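PDB 5JLV: synaptic vesicle glycoprotein 2C, which spans the synaptic vesicle membrane and, through its glycosylated luminal domain, probably serves as a neuronal receptor for botulinum neurotoxin A. Local coordinates for residues T71-S77 with V91-F97; F35-I41 with V55-T61; E46-G50 with K68-F72; S77-F82 with F97-K101. All blocks are in the same frame, centred on the assembly; numbering follows the deposited sequence.

The four contacts sample successive turns of one parallel coil of the luminal domain, whose regular registers pair residues 20 apart. Contact 1 and contact 3 share Thr71 and Phe72, with centres about 13 Å apart. Contacts 1 and 4 share Ser77 and Phe97, with centres about 11 Å apart. Contact 2 lies about 17 Å, centre to centre, from contact 3, on the opposite side of the chain's centre; even so, Phe57 CZ comes 4.1 Å from Phe72 CE2 inside the coil. Contact 3 is nearest the glycan: the Lys68 side chain lies about 6 Å from an N-acetylglucosamine. Cys70 O there also accepts a hydrogen bond from a basic side chain of another protein chain.

Contact 1. Residues T71-S77 with V91-F97; sequences TFEDVTS and VFDNTDF
Phe72 and Phe97 form an offset edge-to-face pair, the edge of Phe97 toward the face of Phe72, with centroids 5.4 Å apart and planes at 61°. Phe92 lies alongside Phe72 and points the same way; the near-parallel rings are slid apart, leaving Phe72 CD1 3.5 Å from Phe92 CE2. Val75 CG2 adds to this tight interior, 3.6 Å from Phe97 CZ, while Phe52 and Phe112 continue the pile of rings in neighbouring turns. Asp96 closes one end: its CG stands between the backbone N and carbonyl carbon (chi1 66°), which turns the carboxylate onto Ser77. There Asp96 OD2 accepts from Ser77 N at 2.7 Å and Asp96 OD1 from Ser77 OG at 2.7 Å, both on syn sides.

The outer side is looser and polar. Asn94 ND2 donates to Asp74 OD1 at 2.8 Å, its amide nearly perpendicular to the carboxylate, and a water joins the carbonyls of Val75 and Asn94. Glu73 OE2 and Asp93 OD2, 3.5 Å apart, are like charges that may raise each other's pKa. Rings inside, polar groups outside and parallel bridges between residues 20 apart mark the right-handed quadrilateral beta-helix of pentapeptide-repeat proteins.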
loop_
_atom_site.group_PDB
_atom_site.type_symbol
_atom_site.label_atom_id
_atom_site.label_comp_id
_atom_site.label_asym_id
_atom_site.label_seq_id
_atom_site.Cartn_x
_atom_site.Cartn_y
_atom_site.Cartn_z
ATOM N N THR C 71 23.480 6.369 6.541
ATOM C CA THR C 71 23.351 6.994 5.228
ATOM C C THR C 71 24.722 6.998 4.565
ATOM O O THR C 71 25.698 7.501 5.142
ATOM C CB THR C 71 22.844 8.449 5.339
ATOM O OG1 THR C 71 21.566 8.473 5.979
ATOM C CG2 THR C 71 22.728 9.106 3.960
ATOM N N PHE C 72 24.801 6.400 3.381
ATOM C CA PHE C 72 25.967 6.530 2.512
ATOM C C PHE C 72 25.564 7.436 1.363
ATOM O O PHE C 72 24.628 7.121 0.616
ATOM C CB PHE C 72 26.407 5.164 1.977
ATOM C CG PHE C 72 26.997 4.245 3.028
ATOM C CD1 PHE C 72 26.167 3.476 3.860
ATOM C CD2 PHE C 72 28.376 4.126 3.174
ATOM C CE1 PHE C 72 26.714 2.619 4.815
ATOM C CE2 PHE C 72 28.923 3.268 4.130
ATOM C CZ PHE C 72 28.094 2.518 4.949
ATOM N N GLU C 73 26.238 8.580 1.238
ATOM C CA GLU C 73 25.822 9.600 0.281
ATOM C C GLU C 73 27.000 10.197 -0.477
ATOM O O GLU C 73 27.955 10.691 0.134
ATOM C CB GLU C 73 25.047 10.701 0.994
ATOM C CG GLU C 73 24.500 11.770 0.083
ATOM C CD GLU C 73 23.587 12.719 0.820
ATOM O OE1 GLU C 73 24.054 13.810 1.205
ATOM O OE2 GLU C 73 22.410 12.364 1.036
ATOM N N ASP C 74 26.919 10.150 -1.810
ATOM C CA ASP C 74 27.984 10.645 -2.697
ATOM C C ASP C 74 29.338 10.029 -2.355
ATOM O O ASP C 74 30.335 10.741 -2.216
ATOM C CB ASP C 74 28.068 12.184 -2.675
ATOM C CG ASP C 74 26.891 12.848 -3.379
ATOM O OD1 ASP C 74 26.404 12.293 -4.387
ATOM O OD2 ASP C 74 26.461 13.937 -2.931
ATOM N N VAL C 75 29.365 8.707 -2.211
ATOM C CA VAL C 75 30.602 8.008 -1.896
ATOM C C VAL C 75 31.141 7.242 -3.105
ATOM O O VAL C 75 30.366 6.738 -3.942
ATOM C CB VAL C 75 30.492 7.097 -0.638
ATOM C CG1 VAL C 75 29.654 7.759 0.454
ATOM C CG2 VAL C 75 29.939 5.734 -0.978
ATOM N N THR C 76 32.467 7.212 -3.222
ATOM C CA THR C 76 33.138 6.334 -4.172
ATOM C C THR C 76 34.022 5.363 -3.401
ATOM O O THR C 76 34.368 5.623 -2.244
ATOM C CB THR C 76 33.985 7.109 -5.193
ATOM O OG1 THR C 76 34.948 7.908 -4.500
ATOM C CG2 THR C 76 33.103 7.998 -6.059
ATOM N N SER C 77 34.379 4.249 -4.037
ATOM C CA SER C 77 35.127 3.184 -3.363
ATOM C C SER C 77 35.987 2.352 -4.319
ATOM O O SER C 77 35.540 1.947 -5.392
ATOM C CB SER C 77 34.183 2.280 -2.567
ATOM O OG SER C 77 33.153 1.748 -3.387
ATOM N N VAL C 91 20.345 3.847 3.932
ATOM C CA VAL C 91 20.130 4.490 2.639
ATOM C C VAL C 91 21.458 4.612 1.904
ATOM O O VAL C 91 22.464 5.063 2.474
ATOM C CB VAL C 91 19.491 5.875 2.812
ATOM C CG1 VAL C 91 19.380 6.603 1.473
ATOM C CG2 VAL C 91 18.129 5.737 3.488
ATOM N N PHE C 92 21.459 4.175 0.648
ATOM C CA PHE C 92 22.603 4.323 -0.226
ATOM C C PHE C 92 22.221 5.282 -1.353
ATOM O O PHE C 92 21.521 4.908 -2.309
ATOM C CB PHE C 92 23.030 2.963 -0.777
ATOM C CG PHE C 92 23.347 1.942 0.296
ATOM C CD1 PHE C 92 22.364 1.068 0.762
ATOM C CD2 PHE C 92 24.623 1.856 0.836
ATOM C CE1 PHE C 92 22.659 0.126 1.750
ATOM C CE2 PHE C 92 24.923 0.911 1.824
ATOM C CZ PHE C 92 23.937 0.057 2.282
ATOM N N ASP C 93 22.666 6.529 -1.211
ATOM C CA ASP C 93 22.254 7.630 -2.078
ATOM C C ASP C 93 23.423 8.102 -2.939
ATOM O O ASP C 93 24.376 8.718 -2.444
ATOM C CB ASP C 93 21.702 8.787 -1.231
ATOM C CG ASP C 93 21.083 9.897 -2.072
ATOM O OD1 ASP C 93 21.152 9.833 -3.316
ATOM O OD2 ASP C 93 20.538 10.854 -1.481
ATOM N N ASN C 94 23.350 7.801 -4.232
ATOM C CA ASN C 94 24.420 8.148 -5.159
ATOM C C ASN C 94 25.805 7.624 -4.714
ATOM O O ASN C 94 26.798 8.373 -4.682
ATOM C CB ASN C 94 24.449 9.662 -5.414
ATOM C CG ASN C 94 25.031 10.004 -6.763
ATOM O OD1 ASN C 94 24.848 9.259 -7.735
ATOM N ND2 ASN C 94 25.733 11.136 -6.844
ATOM N N THR C 95 25.853 6.337 -4.363
ATOM C CA THR C 95 27.112 5.640 -4.133
ATOM C C THR C 95 27.531 4.889 -5.397
ATOM O O THR C 95 26.750 4.776 -6.354
ATOM C CB THR C 95 27.017 4.639 -2.965
ATOM O OG1 THR C 95 26.315 3.457 -3.389
ATOM C CG2 THR C 95 26.308 5.264 -1.763
ATOM N N ASP C 96 28.760 4.381 -5.410
ATOM C CA ASP C 96 29.168 3.475 -6.470
ATOM C C ASP C 96 29.085 2.016 -5.984
ATOM O O ASP C 96 29.765 1.135 -6.516
ATOM C CB ASP C 96 30.569 3.834 -6.996
ATOM C CG ASP C 96 31.679 3.616 -5.958
ATOM O OD1 ASP C 96 31.390 3.166 -4.824
ATOM O OD2 ASP C 96 32.848 3.892 -6.293
ATOM N N PHE C 97 28.237 1.765 -4.984
ATOM C CA PHE C 97 28.150 0.422 -4.368
ATOM C C PHE C 97 27.404 -0.598 -5.233
ATOM O O PHE C 97 26.234 -0.885 -4.997
ATOM C CB PHE C 97 27.515 0.464 -2.966
ATOM C CG PHE C 97 28.370 1.131 -1.910
ATOM C CD1 PHE C 97 29.681 1.513 -2.170
ATOM C CD2 PHE C 97 27.861 1.338 -0.627
ATOM C CE1 PHE C 97 30.458 2.108 -1.181
ATOM C CE2 PHE C 97 28.636 1.936 0.361
ATOM C CZ PHE C 97 29.927 2.317 0.084
HETATM O O HOH W 1 29.378 8.288 -5.929
#

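Contact 2. Residues F35-I41 with V55-T61; sequences FTMENQI and VKFKSVT
Met37 swings its CG opposite the backbone N (chi1 -158°) and then bends at chi3 (-58°), while Phe57 sets its ring beside its own backbone N (chi1 -62°), and the two side chains run alongside each other in the same direction. The thioether thereby reaches the rim of the ring: Met37 SD lies 3.9 Å from Phe57 CE1 and near the ring plane, a Met-aromatic contact made at the edge. This is the inner side of a right-handed quadrilateral beta-helix of the pentapeptide-repeat kind, in which each turn takes 20 residues and Met37 is bridged in parallel to Phe57, Gln40 to Val60.

One face of Phe57 is occupied by Val55 CG1, from two residues earlier, centred over the ring; the same methyl is 3.5 Å from Phe35 O. Backbone bonds hold the two turns parallel, Lys58 N giving to Met37 O at 2.8 Å and Thr61 N to Gln40 O at 3.0 Å. At the corner Asn39 and Ser59 both adopt positive phi and psi, and the coil changes face there; across it the bond from Gln40 N to Ser59 O is weak.

The outward side chains are held less firmly. Glu38 and Lys58 touch through their carbon chains, Glu38 CG 3.8 Å from Lys58 CB, yet Glu38 OE1 and Lys58 NZ remain 5.0 Å apart, beyond a salt bridge. One water hydrogen-bonds with Thr36 OG1 at 2.7 Å and accepts a weak bond from Lys56 NZ. On the strand just past the corner, Val60 CG2 rests 3.4 Å from Met37 O.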
loop_
_atom_site.group_PDB
_atom_site.type_symbol
_atom_site.label_atom_id
_atom_site.label_comp_id
_atom_site.label_asym_id
_atom_site.label_seq_id
_atom_site.Cartn_x
_atom_site.Cartn_y
_atom_site.Cartn_z
ATOM N N PHE C 35 35.552 12.440 4.953
ATOM C CA PHE C 35 36.956 12.481 4.544
ATOM C C PHE C 35 37.394 11.109 4.044
ATOM O O PHE C 35 36.754 10.095 4.355
ATOM C CB PHE C 35 37.854 12.927 5.714
ATOM C CG PHE C 35 37.473 12.325 7.047
ATOM C CD1 PHE C 35 36.607 13.006 7.917
ATOM C CD2 PHE C 35 37.979 11.089 7.442
ATOM C CE1 PHE C 35 36.253 12.459 9.144
ATOM C CE2 PHE C 35 37.626 10.540 8.674
ATOM C CZ PHE C 35 36.764 11.226 9.523
ATOM N N THR C 36 38.482 11.079 3.277
ATOM C CA THR C 36 39.017 9.825 2.745
ATOM C C THR C 36 39.220 8.794 3.863
ATOM O O THR C 36 39.731 9.121 4.930
ATOM C CB THR C 36 40.344 10.054 1.976
ATOM O OG1 THR C 36 40.112 10.936 0.868
ATOM C CG2 THR C 36 40.924 8.732 1.457
ATOM N N MET C 37 38.767 7.568 3.616
ATOM C CA MET C 37 39.074 6.428 4.480
ATOM C C MET C 37 39.928 5.440 3.675
ATOM O O MET C 37 39.539 5.012 2.582
ATOM C CB MET C 37 37.786 5.766 4.980
ATOM C CG MET C 37 37.948 4.949 6.258
ATOM S SD MET C 37 36.393 4.260 6.891
ATOM C CE MET C 37 35.428 5.757 7.114
ATOM N N GLU C 38 41.092 5.089 4.212
ATOM C CA GLU C 38 42.110 4.404 3.434
ATOM C C GLU C 38 42.871 3.359 4.251
ATOM O O GLU C 38 43.274 3.616 5.388
ATOM C CB GLU C 38 43.075 5.434 2.850
ATOM C CG GLU C 38 43.914 4.939 1.683
ATOM C CD GLU C 38 44.666 6.060 0.984
ATOM O OE1 GLU C 38 44.570 7.226 1.431
ATOM O OE2 GLU C 38 45.355 5.772 -0.015
ATOM N N ASN C 39 43.054 2.177 3.654
ATOM C CA ASN C 39 43.867 1.090 4.223
ATOM C C ASN C 39 43.496 0.731 5.655
ATOM O O ASN C 39 44.312 0.858 6.566
ATOM C CB ASN C 39 45.367 1.404 4.115
ATOM C CG ASN C 39 45.826 1.556 2.680
ATOM O OD1 ASN C 39 46.101 2.664 2.222
ATOM N ND2 ASN C 39 45.899 0.440 1.953
ATOM N N GLN C 40 42.253 0.291 5.840
ATOM C CA GLN C 40 41.730 -0.041 7.160
ATOM C C GLN C 40 40.881 -1.291 7.100
ATOM O O GLN C 40 40.190 -1.536 6.105
ATOM C CB GLN C 40 40.867 1.101 7.712
ATOM C CG GLN C 40 41.603 2.399 8.001
ATOM C CD GLN C 40 40.649 3.543 8.285
ATOM O OE1 GLN C 40 39.487 3.323 8.636
ATOM N NE2 GLN C 40 41.126 4.770 8.121
ATOM N N ILE C 41 40.916 -2.069 8.178
ATOM C CA ILE C 41 40.000 -3.194 8.353
ATOM C C ILE C 41 39.238 -3.044 9.672
ATOM O O ILE C 41 39.842 -2.868 10.726
ATOM C CB ILE C 41 40.737 -4.548 8.322
ATOM C CG1 ILE C 41 41.469 -4.729 6.981
ATOM C CG2 ILE C 41 39.755 -5.694 8.561
ATOM C CD1 ILE C 41 42.577 -5.757 7.009
ATOM N N VAL C 55 32.515 10.505 1.049
ATOM C CA VAL C 55 33.682 9.747 1.448
ATOM C C VAL C 55 34.269 8.988 0.260
ATOM O O VAL C 55 33.532 8.444 -0.569
ATOM C CB VAL C 55 33.321 8.757 2.576
ATOM C CG1 VAL C 55 34.497 7.855 2.930
ATOM C CG2 VAL C 55 32.832 9.511 3.802
ATOM N N LYS C 56 35.595 8.971 0.172
ATOM C CA LYS C 56 36.286 8.029 -0.700
ATOM C C LYS C 56 36.874 6.884 0.129
ATOM O O LYS C 56 37.741 7.104 0.980
ATOM C CB LYS C 56 37.376 8.730 -1.519
ATOM C CG LYS C 56 36.842 9.782 -2.483
ATOM C CD LYS C 56 37.918 10.296 -3.430
ATOM C CE LYS C 56 38.779 11.352 -2.768
ATOM N NZ LYS C 56 39.637 12.052 -3.761
ATOM N N PHE C 57 36.372 5.672 -0.106
ATOM C CA PHE C 57 36.928 4.458 0.494
ATOM C C PHE C 57 38.002 3.874 -0.417
ATOM O O PHE C 57 37.783 3.696 -1.621
ATOM C CB PHE C 57 35.838 3.413 0.717
ATOM C CG PHE C 57 34.761 3.844 1.667
ATOM C CD1 PHE C 57 34.932 3.710 3.041
ATOM C CD2 PHE C 57 33.553 4.364 1.185
ATOM C CE1 PHE C 57 33.924 4.098 3.924
ATOM C CE2 PHE C 57 32.551 4.755 2.061
ATOM C CZ PHE C 57 32.735 4.617 3.429
ATOM N N LYS C 58 39.167 3.578 0.149
ATOM C CA LYS C 58 40.270 3.023 -0.634
ATOM C C LYS C 58 40.899 1.883 0.150
ATOM O O LYS C 58 41.507 2.113 1.209
ATOM C CB LYS C 58 41.320 4.103 -0.942
ATOM C CG LYS C 58 40.792 5.341 -1.657
ATOM C CD LYS C 58 41.871 6.417 -1.786
ATOM C CE LYS C 58 41.281 7.694 -2.376
ATOM N NZ LYS C 58 42.313 8.662 -2.822
ATOM N N SER C 59 40.746 0.660 -0.360
ATOM C CA SER C 59 41.245 -0.543 0.324
ATOM C C SER C 59 40.748 -0.572 1.772
ATOM O O SER C 59 41.530 -0.597 2.720
ATOM C CB SER C 59 42.781 -0.617 0.271
ATOM O OG SER C 59 43.263 -0.316 -1.024
ATOM N N VAL C 60 39.432 -0.526 1.921
ATOM C CA VAL C 60 38.795 -0.591 3.219
ATOM C C VAL C 60 37.937 -1.837 3.225
ATOM O O VAL C 60 37.172 -2.067 2.287
ATOM C CB VAL C 60 37.914 0.657 3.483
ATOM C CG1 VAL C 60 37.045 0.466 4.729
ATOM C CG2 VAL C 60 38.777 1.906 3.627
ATOM N N THR C 61 38.091 -2.659 4.260
ATOM C CA THR C 61 37.170 -3.764 4.488
ATOM C C THR C 61 36.433 -3.609 5.820
ATOM O O THR C 61 37.051 -3.363 6.857
ATOM C CB THR C 61 37.881 -5.127 4.429
ATOM O OG1 THR C 61 38.401 -5.322 3.112
ATOM C CG2 THR C 61 36.909 -6.258 4.745
HETATM O O HOH W 2 41.479 12.371 -1.025
#

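Contact 3. Residues E46-G50 with K68-F72; sequences EYDNG and KSCTF
Lys68, Gly50 and Cys70 bury the most surface where residues 46-50 lie against 68-72, two successive turns of the right-handed quadrilateral beta-helix of pentapeptide-repeat proteins. Lys68 pairs with Asp48 in a parallel bridge, side chains side by side and pointing the same way, with Lys68 CB 3.4 Å from Asp48 OD1. Beyond CG the lysine bends at chi3 (-90°) and again at chi4 (66°), which carries the amine back to Glu46. In the resulting salt bridge Lys68 NZ meets Glu46 OE2 at 3.1 Å from above the carboxylate, 50° out of its plane. Asp48 OD1 lies farther from the ammonium and adds a longer-range attraction, while Lys27 offers both acids a long, weak ion pair. Glu46 OE2 and Asp48 OD1 lie 2.6 Å apart, so one acid probably holds a proton.

At the turn the chain of 46-50 has a positive phi at Asn49, and its N-H bonds to Lys68 O at 2.9 Å. Gly50 follows, lying in register with Cys70, and Gly50 O receives a bond from Thr71 N at 2.8 Å. The Cys70 carbonyl meets a basic side chain of another protein chain, and Cys70 N donates to Thr90 OG1. Its thiol lies near the corner of 46-50: Cys70 SG is 3.2 Å from Tyr47 O and takes a weak hydrogen bond from Gly50 N at 3.4 Å.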
loop_
_atom_site.group_PDB
_atom_site.type_symbol
_atom_site.label_atom_id
_atom_site.label_comp_id
_atom_site.label_asym_id
_atom_site.label_seq_id
_atom_site.Cartn_x
_atom_site.Cartn_y
_atom_site.Cartn_z
ATOM N N GLU C 46 29.126 -2.389 15.407
ATOM C CA GLU C 46 27.871 -1.810 14.961
ATOM C C GLU C 46 28.019 -0.300 14.735
ATOM O O GLU C 46 28.770 0.377 15.448
ATOM C CB GLU C 46 26.723 -2.115 15.933
ATOM C CG GLU C 46 25.370 -1.619 15.427
ATOM C CD GLU C 46 24.191 -2.113 16.241
ATOM O OE1 GLU C 46 24.313 -3.165 16.907
ATOM O OE2 GLU C 46 23.125 -1.457 16.198
ATOM N N TYR C 47 27.318 0.207 13.727
ATOM C CA TYR C 47 27.291 1.624 13.420
ATOM C C TYR C 47 25.826 2.075 13.321
ATOM O O TYR C 47 25.105 1.650 12.411
ATOM C CB TYR C 47 28.047 1.910 12.099
ATOM C CG TYR C 47 29.462 1.333 12.064
ATOM C CD1 TYR C 47 30.543 2.048 12.592
ATOM C CD2 TYR C 47 29.708 0.061 11.539
ATOM C CE1 TYR C 47 31.834 1.523 12.572
ATOM C CE2 TYR C 47 30.995 -0.470 11.516
ATOM C CZ TYR C 47 32.050 0.268 12.034
ATOM O OH TYR C 47 33.319 -0.256 12.031
ATOM N N ASP C 48 25.397 2.895 14.287
ATOM C CA ASP C 48 24.021 3.412 14.368
ATOM C C ASP C 48 24.035 4.856 13.915
ATOM O O ASP C 48 24.852 5.651 14.404
ATOM C CB ASP C 48 23.499 3.381 15.818
ATOM C CG ASP C 48 23.031 2.005 16.256
ATOM O OD1 ASP C 48 23.212 1.026 15.501
ATOM O OD2 ASP C 48 22.478 1.903 17.380
ATOM N N ASN C 49 23.139 5.200 12.990
ATOM C CA ASN C 49 22.991 6.584 12.526
ATOM C C ASN C 49 24.311 7.196 12.055
ATOM O O ASN C 49 24.634 8.344 12.360
ATOM C CB ASN C 49 22.322 7.436 13.613
ATOM C CG ASN C 49 21.012 6.838 14.077
ATOM O OD1 ASN C 49 19.991 6.971 13.408
ATOM N ND2 ASN C 49 21.041 6.134 15.207
ATOM N N GLY C 50 25.078 6.405 11.322
ATOM C CA GLY C 50 26.320 6.868 10.743
ATOM C C GLY C 50 26.057 7.526 9.409
ATOM O O GLY C 50 25.258 7.031 8.605
ATOM N N LYS C 68 23.079 0.184 11.159
ATOM C CA LYS C 68 21.669 0.527 11.427
ATOM C C LYS C 68 21.366 2.016 11.180
ATOM O O LYS C 68 22.005 2.887 11.769
ATOM C CB LYS C 68 21.275 0.150 12.864
ATOM C CG LYS C 68 19.762 0.085 13.075
ATOM C CD LYS C 68 19.373 -0.141 14.538
ATOM C CE LYS C 68 19.245 -1.623 14.883
ATOM N NZ LYS C 68 20.549 -2.352 14.818
ATOM N N SER C 69 20.372 2.288 10.323
ATOM C CA SER C 69 19.930 3.663 10.021
ATOM C C SER C 69 21.083 4.545 9.580
ATOM O O SER C 69 21.158 5.709 9.962
ATOM C CB SER C 69 19.220 4.302 11.224
ATOM O OG SER C 69 18.160 3.489 11.645
ATOM N N CYS C 70 21.997 3.974 8.800
ATOM C CA CYS C 70 23.105 4.740 8.276
ATOM C C CYS C 70 22.718 5.357 6.949
ATOM O O CYS C 70 21.707 4.965 6.344
ATOM C CB CYS C 70 24.349 3.874 8.160
ATOM S SG CYS C 70 25.026 3.411 9.780
ATOM N N THR C 71 23.480 6.369 6.541
ATOM C CA THR C 71 23.351 6.994 5.228
ATOM C C THR C 71 24.722 6.998 4.565
ATOM O O THR C 71 25.698 7.501 5.142
ATOM C CB THR C 71 22.844 8.449 5.339
ATOM O OG1 THR C 71 21.566 8.473 5.979
ATOM C CG2 THR C 71 22.728 9.106 3.960
ATOM N N PHE C 72 24.801 6.400 3.381
ATOM C CA PHE C 72 25.967 6.530 2.512
ATOM C C PHE C 72 25.564 7.436 1.363
ATOM O O PHE C 72 24.628 7.121 0.616
ATOM C CB PHE C 72 26.407 5.164 1.977
ATOM C CG PHE C 72 26.997 4.245 3.028
ATOM C CD1 PHE C 72 26.167 3.476 3.860
ATOM C CD2 PHE C 72 28.376 4.126 3.174
ATOM C CE1 PHE C 72 26.714 2.619 4.815
ATOM C CE2 PHE C 72 28.923 3.268 4.130
ATOM C CZ PHE C 72 28.094 2.518 4.949
#

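Contact 4. Residues S77-F82 with F97-K101; sequences SVNTYF and FEPYK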
loop_
_atom_site.group_PDB
_atom_site.type_symbol
_atom_site.label_atom_id
_atom_site.label_comp_id
_atom_site.label_asym_id
_atom_site.label_seq_id
_atom_site.Cartn_x
_atom_site.Cartn_y
_atom_site.Cartn_z
ATOM N N SER C 77 34.379 4.249 -4.037
ATOM C CA SER C 77 35.127 3.184 -3.363
ATOM C C SER C 77 35.987 2.352 -4.319
ATOM O O SER C 77 35.540 1.947 -5.392
ATOM C CB SER C 77 34.183 2.280 -2.567
ATOM O OG SER C 77 33.153 1.748 -3.387
ATOM N N VAL C 78 37.231 2.115 -3.917
ATOM C CA VAL C 78 38.154 1.278 -4.674
ATOM C C VAL C 78 38.696 0.185 -3.728
ATOM O O VAL C 78 39.055 0.465 -2.560
ATOM C CB VAL C 78 39.298 2.120 -5.296
ATOM C CG1 VAL C 78 40.184 1.268 -6.205
ATOM C CG2 VAL C 78 38.724 3.298 -6.083
ATOM N N ASN C 79 38.703 -1.054 -4.211
ATOM C CA ASN C 79 39.192 -2.188 -3.430
ATOM C C ASN C 79 38.531 -2.189 -2.042
ATOM O O ASN C 79 39.184 -2.400 -1.007
ATOM C CB ASN C 79 40.738 -2.169 -3.340
ATOM C CG ASN C 79 41.312 -3.444 -2.732
ATOM O OD1 ASN C 79 40.805 -4.547 -2.954
ATOM N ND2 ASN C 79 42.377 -3.290 -1.942
ATOM N N THR C 80 37.225 -1.938 -2.044
ATOM C CA THR C 80 36.458 -1.822 -0.820
ATOM C C THR C 80 35.403 -2.925 -0.740
ATOM O O THR C 80 34.666 -3.170 -1.698
ATOM C CB THR C 80 35.825 -0.426 -0.700
ATOM O OG1 THR C 80 36.873 0.562 -0.593
ATOM C CG2 THR C 80 34.932 -0.343 0.517
ATOM N N TYR C 81 35.350 -3.598 0.403
ATOM C CA TYR C 81 34.417 -4.707 0.588
ATOM C C TYR C 81 33.719 -4.669 1.940
ATOM O O TYR C 81 34.327 -4.348 2.964
ATOM C CB TYR C 81 35.144 -6.026 0.497
ATOM C CG TYR C 81 35.660 -6.414 -0.868
ATOM C CD1 TYR C 81 34.826 -7.042 -1.794
ATOM C CD2 TYR C 81 37.001 -6.232 -1.202
ATOM C CE1 TYR C 81 35.308 -7.445 -3.033
ATOM C CE2 TYR C 81 37.488 -6.628 -2.431
ATOM C CZ TYR C 81 36.637 -7.236 -3.344
ATOM O OH TYR C 81 37.120 -7.654 -4.566
ATOM N N PHE C 82 32.445 -5.046 1.921
ATOM C CA PHE C 82 31.685 -5.347 3.114
ATOM C C PHE C 82 31.453 -6.849 3.139
ATOM O O PHE C 82 30.713 -7.371 2.307
ATOM C CB PHE C 82 30.345 -4.614 3.067
ATOM C CG PHE C 82 30.472 -3.123 2.990
ATOM C CD1 PHE C 82 30.592 -2.482 1.754
ATOM C CD2 PHE C 82 30.439 -2.351 4.143
ATOM C CE1 PHE C 82 30.708 -1.097 1.683
ATOM C CE2 PHE C 82 30.545 -0.961 4.077
ATOM C CZ PHE C 82 30.689 -0.340 2.852
ATOM N N PHE C 97 28.237 1.765 -4.984
ATOM C CA PHE C 97 28.150 0.422 -4.368
ATOM C C PHE C 97 27.404 -0.598 -5.233
ATOM O O PHE C 97 26.234 -0.885 -4.997
ATOM C CB PHE C 97 27.515 0.464 -2.966
ATOM C CG PHE C 97 28.370 1.131 -1.910
ATOM C CD1 PHE C 97 29.681 1.513 -2.170
ATOM C CD2 PHE C 97 27.861 1.338 -0.627
ATOM C CE1 PHE C 97 30.458 2.108 -1.181
ATOM C CE2 PHE C 97 28.636 1.936 0.361
ATOM C CZ PHE C 97 29.927 2.317 0.084
ATOM N N GLU C 98 28.098 -1.157 -6.211
ATOM C CA GLU C 98 27.586 -2.276 -6.995
ATOM C C GLU C 98 27.528 -3.560 -6.152
ATOM O O GLU C 98 28.140 -3.618 -5.073
ATOM C CB GLU C 98 28.476 -2.491 -8.218
ATOM C CG GLU C 98 28.619 -1.277 -9.108
ATOM C CD GLU C 98 27.328 -0.897 -9.793
ATOM O OE1 GLU C 98 26.415 -1.752 -9.896
ATOM O OE2 GLU C 98 27.225 0.268 -10.239
ATOM N N PRO C 99 26.802 -4.601 -6.642
ATOM C CA PRO C 99 26.718 -5.872 -5.919
ATOM C C PRO C 99 28.080 -6.453 -5.475
ATOM O O PRO C 99 28.155 -7.047 -4.409
ATOM C CB PRO C 99 26.031 -6.806 -6.928
ATOM C CG PRO C 99 25.150 -5.897 -7.704
ATOM C CD PRO C 99 25.916 -4.597 -7.828
ATOM N N TYR C 100 29.132 -6.283 -6.284
ATOM C CA TYR C 100 30.451 -6.865 -5.960
ATOM C C TYR C 100 31.186 -6.210 -4.761
ATOM O O TYR C 100 32.204 -6.715 -4.317
ATOM C CB TYR C 100 31.375 -6.922 -7.199
ATOM C CG TYR C 100 31.612 -5.582 -7.881
ATOM C CD1 TYR C 100 30.933 -5.253 -9.049
ATOM C CD2 TYR C 100 32.528 -4.642 -7.356
ATOM C CE1 TYR C 100 31.137 -4.033 -9.678
ATOM C CE2 TYR C 100 32.738 -3.413 -7.982
ATOM C CZ TYR C 100 32.033 -3.117 -9.137
ATOM O OH TYR C 100 32.217 -1.919 -9.781
ATOM N N LYS C 101 30.666 -5.095 -4.249
ATOM C CA LYS C 101 31.188 -4.492 -3.005
ATOM C C LYS C 101 30.836 -5.309 -1.760
ATOM O O LYS C 101 31.398 -5.103 -0.682
ATOM C CB LYS C 101 30.646 -3.079 -2.832
ATOM C CG LYS C 101 30.877 -2.169 -4.028
ATOM C CD LYS C 101 32.273 -1.597 -4.033
ATOM C CE LYS C 101 32.520 -0.881 -5.343
ATOM N NZ LYS C 101 33.805 -0.148 -5.344
HETATM O O HOH W 3 34.688 -4.602 -4.199
#
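Lys101 reaches from its 3-10 turn across to Ser77, and its course can be traced atom by atom. Lys101 CB passes 4.2 Å from Thr80 O; a bend at chi2 (-81°) then redirects the otherwise extended chain, bringing Lys101 CD 3.5 Å from Ser77 OG and near that same carbonyl oxygen. Lys101 CE lies 3.3 Å from Ser77 OG. At the tip Lys101 NZ donates to Ser77 OG at 2.8 Å and stands 2.7 Å from Ser77 O.

Its backbone serves the other end of 77-82, where Phe82 N bonds to Lys101 O at 2.8 Å. The turns part at the Ser77 end, where the CA atoms of Ser77 and Phe97 are 7.6 Å apart; the usual spacing returns at Tyr81 and Lys101. Phe82 turns its edge to the face of Phe97 (centroids 5.3 Å apart, planes at 66°) in the interior. A water joins the carbonyls of Thr80 and Tyr100.

Ser77 OG thus accepts from the lysine while donating to Asp96 OD1, linking opposite charges through hydrogen bonds. A buried amine beside an aspartate is probably kept protonated, so this irregular turn of the beta-helix is joined by polar chemistry as well as by rings.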